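Local coordinates for putative secreted cellulose binding protein (Streptomyces coelicolor, PDB 4OY7) that cleaves cellulose chains oxidatively at a copper site in its AA10 lytic polysaccharide monooxygenase domain, the part of a longer secreted protein present here, at residues A[16-21]-A[25-30]; A[42-47]-A[80-85]. All coordinates share one frame; numbering follows the deposited sequence.

Contact 1: A[16-21]-A[25-30]; sequences LDAKTG and LDPTNP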
loop_
_atom_site.group_PDB
_atom_site.type_symbol
_atom_site.label_atom_id
_atom_site.label_comp_id
_atom_site.label_asym_id
_atom_site.label_seq_id
_atom_site.Cartn_x
_atom_site.Cartn_y
_atom_site.Cartn_z
ATOM N N LEU A 16 -8.770 4.453 -8.278
ATOM C CA LEU A 16 -9.854 5.422 -8.016
ATOM C C LEU A 16 -9.735 6.626 -8.907
ATOM O O LEU A 16 -10.732 7.106 -9.399
ATOM C CB LEU A 16 -9.871 5.921 -6.574
ATOM C CG LEU A 16 -10.280 4.908 -5.515
ATOM C CD1 LEU A 16 -10.133 5.598 -4.162
ATOM C CD2 LEU A 16 -11.686 4.342 -5.720
ATOM N N ASP A 17 -8.515 7.114 -9.094
ATOM C CA ASP A 17 -8.258 8.238 -10.000
ATOM C C ASP A 17 -8.582 7.923 -11.462
ATOM O O ASP A 17 -8.936 8.823 -12.219
ATOM C CB ASP A 17 -6.783 8.664 -9.881
ATOM C CG ASP A 17 -6.469 9.910 -10.652
ATOM O OD1 ASP A 17 -5.583 9.855 -11.537
ATOM O OD2 ASP A 17 -7.098 10.947 -10.356
ATOM N N ALA A 18 -8.456 6.661 -11.866
ATOM C CA ALA A 18 -8.626 6.290 -13.265
ATOM C C ALA A 18 -10.032 5.815 -13.598
ATOM O O ALA A 18 -10.402 5.737 -14.769
ATOM C CB ALA A 18 -7.618 5.228 -13.665
ATOM N N LYS A 19 -10.818 5.520 -12.574
ATOM C CA LYS A 19 -12.093 4.816 -12.739
ATOM C C LYS A 19 -13.097 5.577 -13.588
ATOM O O LYS A 19 -13.333 6.757 -13.374
ATOM C CB LYS A 19 -12.704 4.539 -11.360
ATOM C CG LYS A 19 -13.937 3.644 -11.389
ATOM C CD LYS A 19 -13.942 2.687 -10.214
ATOM C CE LYS A 19 -13.893 3.421 -8.880
ATOM N NZ LYS A 19 -14.085 2.453 -7.759
ATOM N N THR A 20 -13.693 4.894 -14.562
ATOM C CA THR A 20 -14.773 5.464 -15.357
ATOM C C THR A 20 -15.934 4.508 -15.355
ATOM O O THR A 20 -15.773 3.333 -15.030
ATOM C CB THR A 20 -14.373 5.710 -16.825
ATOM O OG1 THR A 20 -14.240 4.451 -17.505
ATOM C CG2 THR A 20 -13.074 6.489 -16.923
ATOM N N GLY A 21 -17.091 4.995 -15.758
ATOM C CA GLY A 21 -18.297 4.178 -15.761
ATOM C C GLY A 21 -18.312 3.036 -16.761
ATOM O O GLY A 21 -19.145 2.133 -16.651
ATOM N N LEU A 25 -9.743 3.144 -18.224
ATOM C CA LEU A 25 -8.922 3.750 -17.188
ATOM C C LEU A 25 -8.333 5.052 -17.684
ATOM O O LEU A 25 -7.520 5.049 -18.597
ATOM C CB LEU A 25 -7.823 2.774 -16.795
ATOM C CG LEU A 25 -8.377 1.533 -16.075
ATOM C CD1 LEU A 25 -7.324 0.445 -16.094
ATOM C CD2 LEU A 25 -8.825 1.830 -14.653
ATOM N N ASP A 26 -8.745 6.164 -17.076
ATOM C CA ASP A 26 -8.308 7.498 -17.508
ATOM C C ASP A 26 -7.801 8.342 -16.344
ATOM O O ASP A 26 -8.506 9.198 -15.840
ATOM C CB ASP A 26 -9.444 8.218 -18.206
ATOM C CG ASP A 26 -8.993 9.511 -18.849
ATOM O OD1 ASP A 26 -7.879 9.529 -19.429
ATOM O OD2 ASP A 26 -9.751 10.502 -18.794
ATOM N N PRO A 27 -6.565 8.081 -15.911
ATOM C CA PRO A 27 -6.030 8.824 -14.769
ATOM C C PRO A 27 -5.698 10.253 -15.140
ATOM O O PRO A 27 -5.350 10.527 -16.290
ATOM C CB PRO A 27 -4.750 8.070 -14.418
ATOM C CG PRO A 27 -4.381 7.285 -15.617
ATOM C CD PRO A 27 -5.638 7.044 -16.398
ATOM N N THR A 28 -5.829 11.155 -14.173
ATOM C CA THR A 28 -5.369 12.532 -14.352
ATOM C C THR A 28 -4.100 12.801 -13.539
ATOM O O THR A 28 -3.357 13.718 -13.840
ATOM C CB THR A 28 -6.459 13.561 -14.013
ATOM O OG1 THR A 28 -6.918 13.365 -12.684
ATOM C CG2 THR A 28 -7.634 13.419 -14.961
ATOM N N ASN A 29 -3.857 12.002 -12.510
ATOM C CA ASN A 29 -2.650 12.172 -11.730
ATOM C C ASN A 29 -1.447 11.726 -12.567
ATOM O O ASN A 29 -1.462 10.665 -13.185
ATOM C CB ASN A 29 -2.715 11.405 -10.407
ATOM C CG ASN A 29 -1.381 11.418 -9.671
ATOM O OD1 ASN A 29 -0.487 10.653 -9.990
ATOM N ND2 ASN A 29 -1.259 12.271 -8.668
ATOM N N PRO A 30 -0.395 12.543 -12.615
ATOM C CA PRO A 30 0.676 12.218 -13.573
ATOM C C PRO A 30 1.498 10.984 -13.236
ATOM O O PRO A 30 1.968 10.302 -14.136
ATOM C CB PRO A 30 1.557 13.485 -13.570
ATOM C CG PRO A 30 1.134 14.255 -12.366
ATOM C CD PRO A 30 -0.308 13.930 -12.132
#
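The carboxylate of Asp-17 takes hold of the backbone at Thr-28 and Asn-29. Its OD1 accepts two hydrogen bonds. The one from Asn-29 N to Asp-17 OD1 is 2.9 Å long and nearly straight, at 170°. The one from Thr-28 N to Asp-17 OD1 has the same length but is more bent, at 135°. Both donors use the syn side of OD1 and come from opposite faces of the carboxylate plane. The chi1 of -173° sets CG opposite the backbone N, which carries the carboxylate out to these two amides. A weak bond adds to the grip, from Thr-28 OG1 to Asp-17 OD2 at 3.4 Å. Two successive amides and a hydroxyl thus converge on one carboxylate, and this should limit its rotation.

A backbone bond joins the two segments nearer the turn. Asp-26 N donates to Ala-18 O over 2.9 Å. Leu-25 CA adds a CA-H...O contact to the same oxygen.

The apolar part is small and centres on the methyl of Ala-18. Its CB lies 3.7 Å from Leu-25 CD2. It also meets the ring of Pro-27, with 3.8 Å from Ala-18 CB to Pro-27 CD. Ala-18 and Pro-27 are both buried.

The contact closes the turn between helix 10-18 and helix 30-39, in the helical insertion (the L2 region) beside the beta core of the AA10 domain. Lys-19 is the first residue to leave helical geometry. Asp-26 is a calcium ligand in a structure of this protein, though no calcium is bound here. Asn-29 N-caps helix 30-39, its OD1 bonding Cys-32 N while ND2 bonds Asp-88 O. Pro-27 packs on Gln-33 and Leu-36 of that helix, and Ala-18 and Leu-25 pack on Leu-44 of helix 42-45.

Contact 2: A[42-47]-A[80-85]; sequences TALYNW and SAYNAA
Tyr-82 reaches across to Ala-43 and Leu-44 with the far end of its ring. Its CB points toward helix 42-45. With CG opposite its own carbonyl carbon (chi1 -61°), the ring extends from the 3-10 turn 80-83 into the interior. CB, CG and the near ring carbons meet nothing of segment 42-47. The first touch comes at Tyr-82 CE2, 3.8 Å from Ala-43 CB. This methyl approaches the ring obliquely. Next is CZ, which has Leu-44 CD2 at 4.1 Å. The OH at the tip meets Leu-44 most closely. It lies 3.3 Å from Leu-44 CD2 and 3.7 Å from Leu-44 CG, and 4.0 Å from Ala-43 CB.

The contact belongs to the long insertion between the first strands of the AA10 fold. Here short helices and loops pack beside the immunoglobulin-like beta core of the monooxygenase. All three touching residues are buried, and no hydrogen bond links the two segments. The side chains of Leu-44 and Tyr-82 cross at about a right angle. Leu-44 puts its CD2 branch against the phenol.

The side chain of Tyr-82 also touches Thr-11 of helix 10-18 and Ala-35 of helix 30-39. Its backbone O accepts a bond from Arg-10 NH1. On the other segment, the end of helix 42-45 is closed by Asn-46. Its ND2 gives a bond of 3.0 Å to Thr-42 O, and its backbone N bonds the same oxygen, so Thr-42 O accepts two bonds. Leu-44 also packs on Cys-14 and Gln-15 of helix 10-18.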
loop_
_atom_site.group_PDB
_atom_site.type_symbol
_atom_site.label_atom_id
_atom_site.label_comp_id
_atom_site.label_asym_id
_atom_site.label_seq_id
_atom_site.Cartn_x
_atom_site.Cartn_y
_atom_site.Cartn_z
ATOM N N THR A 42 -3.833 -3.745 -16.499
ATOM C CA THR A 42 -4.042 -4.967 -15.719
ATOM C C THR A 42 -3.759 -4.747 -14.228
ATOM O O THR A 42 -4.444 -5.300 -13.364
ATOM C CB THR A 42 -3.165 -6.110 -16.274
ATOM O OG1 THR A 42 -3.533 -6.356 -17.634
ATOM C CG2 THR A 42 -3.305 -7.405 -15.445
ATOM N N ALA A 43 -2.730 -3.952 -13.933
ATOM C CA ALA A 43 -2.400 -3.579 -12.552
ATOM C C ALA A 43 -3.543 -2.899 -11.814
ATOM O O ALA A 43 -3.721 -3.125 -10.632
ATOM C CB ALA A 43 -1.164 -2.693 -12.504
ATOM N N LEU A 44 -4.252 -1.993 -12.483
ATOM C CA LEU A 44 -5.385 -1.296 -11.864
ATOM C C LEU A 44 -6.655 -2.135 -11.772
ATOM O O LEU A 44 -7.438 -1.980 -10.825
ATOM C CB LEU A 44 -5.659 0.023 -12.581
ATOM C CG LEU A 44 -4.465 0.982 -12.566
ATOM C CD1 LEU A 44 -4.835 2.274 -13.271
ATOM C CD2 LEU A 44 -4.019 1.251 -11.144
ATOM N N TYR A 45 -6.899 -3.015 -12.746
ATOM C CA TYR A 45 -8.023 -3.933 -12.612
ATOM C C TYR A 45 -7.754 -4.896 -11.464
ATOM O O TYR A 45 -8.686 -5.351 -10.814
ATOM C CB TYR A 45 -8.266 -4.703 -13.892
ATOM C CG TYR A 45 -8.778 -3.836 -15.018
ATOM C CD1 TYR A 45 -9.953 -3.088 -14.888
ATOM C CD2 TYR A 45 -8.101 -3.782 -16.226
ATOM C CE1 TYR A 45 -10.432 -2.325 -15.956
ATOM C CE2 TYR A 45 -8.553 -2.998 -17.275
ATOM C CZ TYR A 45 -9.719 -2.286 -17.141
ATOM O OH TYR A 45 -10.152 -1.512 -18.206
ATOM N N ASN A 46 -6.476 -5.189 -11.227
ATOM C CA ASN A 46 -6.054 -6.096 -10.137
ATOM C C ASN A 46 -5.268 -5.375 -9.064
ATOM O O ASN A 46 -4.304 -5.890 -8.563
ATOM C CB ASN A 46 -5.194 -7.218 -10.712
ATOM C CG ASN A 46 -5.985 -8.141 -11.613
ATOM O OD1 ASN A 46 -6.736 -9.015 -11.132
ATOM N ND2 ASN A 46 -5.797 -7.994 -12.909
ATOM N N TRP A 47 -5.722 -4.183 -8.710
ATOM C CA TRP A 47 -5.035 -3.331 -7.740
ATOM C C TRP A 47 -4.728 -3.970 -6.370
ATOM O O TRP A 47 -3.770 -3.574 -5.690
ATOM C CB TRP A 47 -5.868 -2.056 -7.553
ATOM C CG TRP A 47 -7.276 -2.273 -7.066
ATOM C CD1 TRP A 47 -8.397 -2.417 -7.826
ATOM C CD2 TRP A 47 -7.716 -2.366 -5.695
ATOM N NE1 TRP A 47 -9.499 -2.584 -7.026
ATOM C CE2 TRP A 47 -9.104 -2.546 -5.715
ATOM C CE3 TRP A 47 -7.056 -2.333 -4.453
ATOM C CZ2 TRP A 47 -9.855 -2.691 -4.547
ATOM C CZ3 TRP A 47 -7.813 -2.440 -3.298
ATOM C CH2 TRP A 47 -9.199 -2.627 -3.358
ATOM N N SER A 80 5.637 -3.049 -11.411
ATOM C CA SER A 80 6.964 -2.440 -11.293
ATOM C C SER A 80 6.923 -0.909 -11.241
ATOM O O SER A 80 7.698 -0.291 -10.499
ATOM C CB SER A 80 7.884 -2.933 -12.422
ATOM O OG SER A 80 9.210 -2.433 -12.288
ATOM N N ALA A 81 6.007 -0.317 -11.995
ATOM C CA ALA A 81 5.889 1.152 -12.054
ATOM C C ALA A 81 5.507 1.805 -10.737
ATOM O O ALA A 81 5.794 2.983 -10.535
ATOM C CB ALA A 81 4.914 1.592 -13.154
ATOM N N TYR A 82 4.919 1.024 -9.837
ATOM C CA TYR A 82 4.420 1.507 -8.555
ATOM C C TYR A 82 5.561 1.631 -7.554
ATOM O O TYR A 82 5.363 2.146 -6.476
ATOM C CB TYR A 82 3.219 0.642 -8.074
ATOM C CG TYR A 82 2.099 0.749 -9.082
ATOM C CD1 TYR A 82 1.175 1.777 -9.015
ATOM C CD2 TYR A 82 2.028 -0.112 -10.174
ATOM C CE1 TYR A 82 0.187 1.922 -9.963
ATOM C CE2 TYR A 82 1.050 0.031 -11.134
ATOM C CZ TYR A 82 0.123 1.059 -11.032
ATOM O OH TYR A 82 -0.848 1.261 -11.999
ATOM N N ASN A 83 6.767 1.196 -7.923
ATOM C CA ASN A 83 7.976 1.580 -7.186
ATOM C C ASN A 83 8.605 2.936 -7.557
ATOM O O ASN A 83 9.531 3.368 -6.861
ATOM C CB ASN A 83 9.076 0.486 -7.318
ATOM C CG ASN A 83 8.658 -0.806 -6.679
ATOM O OD1 ASN A 83 8.299 -0.841 -5.473
ATOM N ND2 ASN A 83 8.670 -1.872 -7.459
ATOM N N ALA A 84 8.135 3.603 -8.614
ATOM C CA ALA A 84 8.758 4.853 -9.078
ATOM C C ALA A 84 8.931 5.839 -7.935
ATOM O O ALA A 84 7.991 6.149 -7.209
ATOM C CB ALA A 84 7.935 5.468 -10.204
ATOM N N ALA A 85 10.161 6.304 -7.774
ATOM C CA ALA A 85 10.516 7.204 -6.687
ATOM C C ALA A 85 10.201 8.646 -7.115
ATOM O O ALA A 85 11.090 9.416 -7.576
ATOM C CB ALA A 85 11.995 7.048 -6.331
#

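From the N terminus, the chain first runs through helix 10-18. Contact 1 then closes a tight loop, with three residues between its segments, and leads into helix 30-39. Contact 2 opens afterwards at helix 42-45. It closes a much longer loop of 32 residues, which includes strand 51-52, at the 3-10 turn 80-83. The two loops follow in series and neither nest nor cross. Their centres are about 13 Å apart, yet they touch: Leu-25 CD1 lies 3.8 Å from Tyr-45 CZ. Together, residues 16-30 and 42-47 join the three helices of this region, and contact 2 ties them to the loop before strand 92-94.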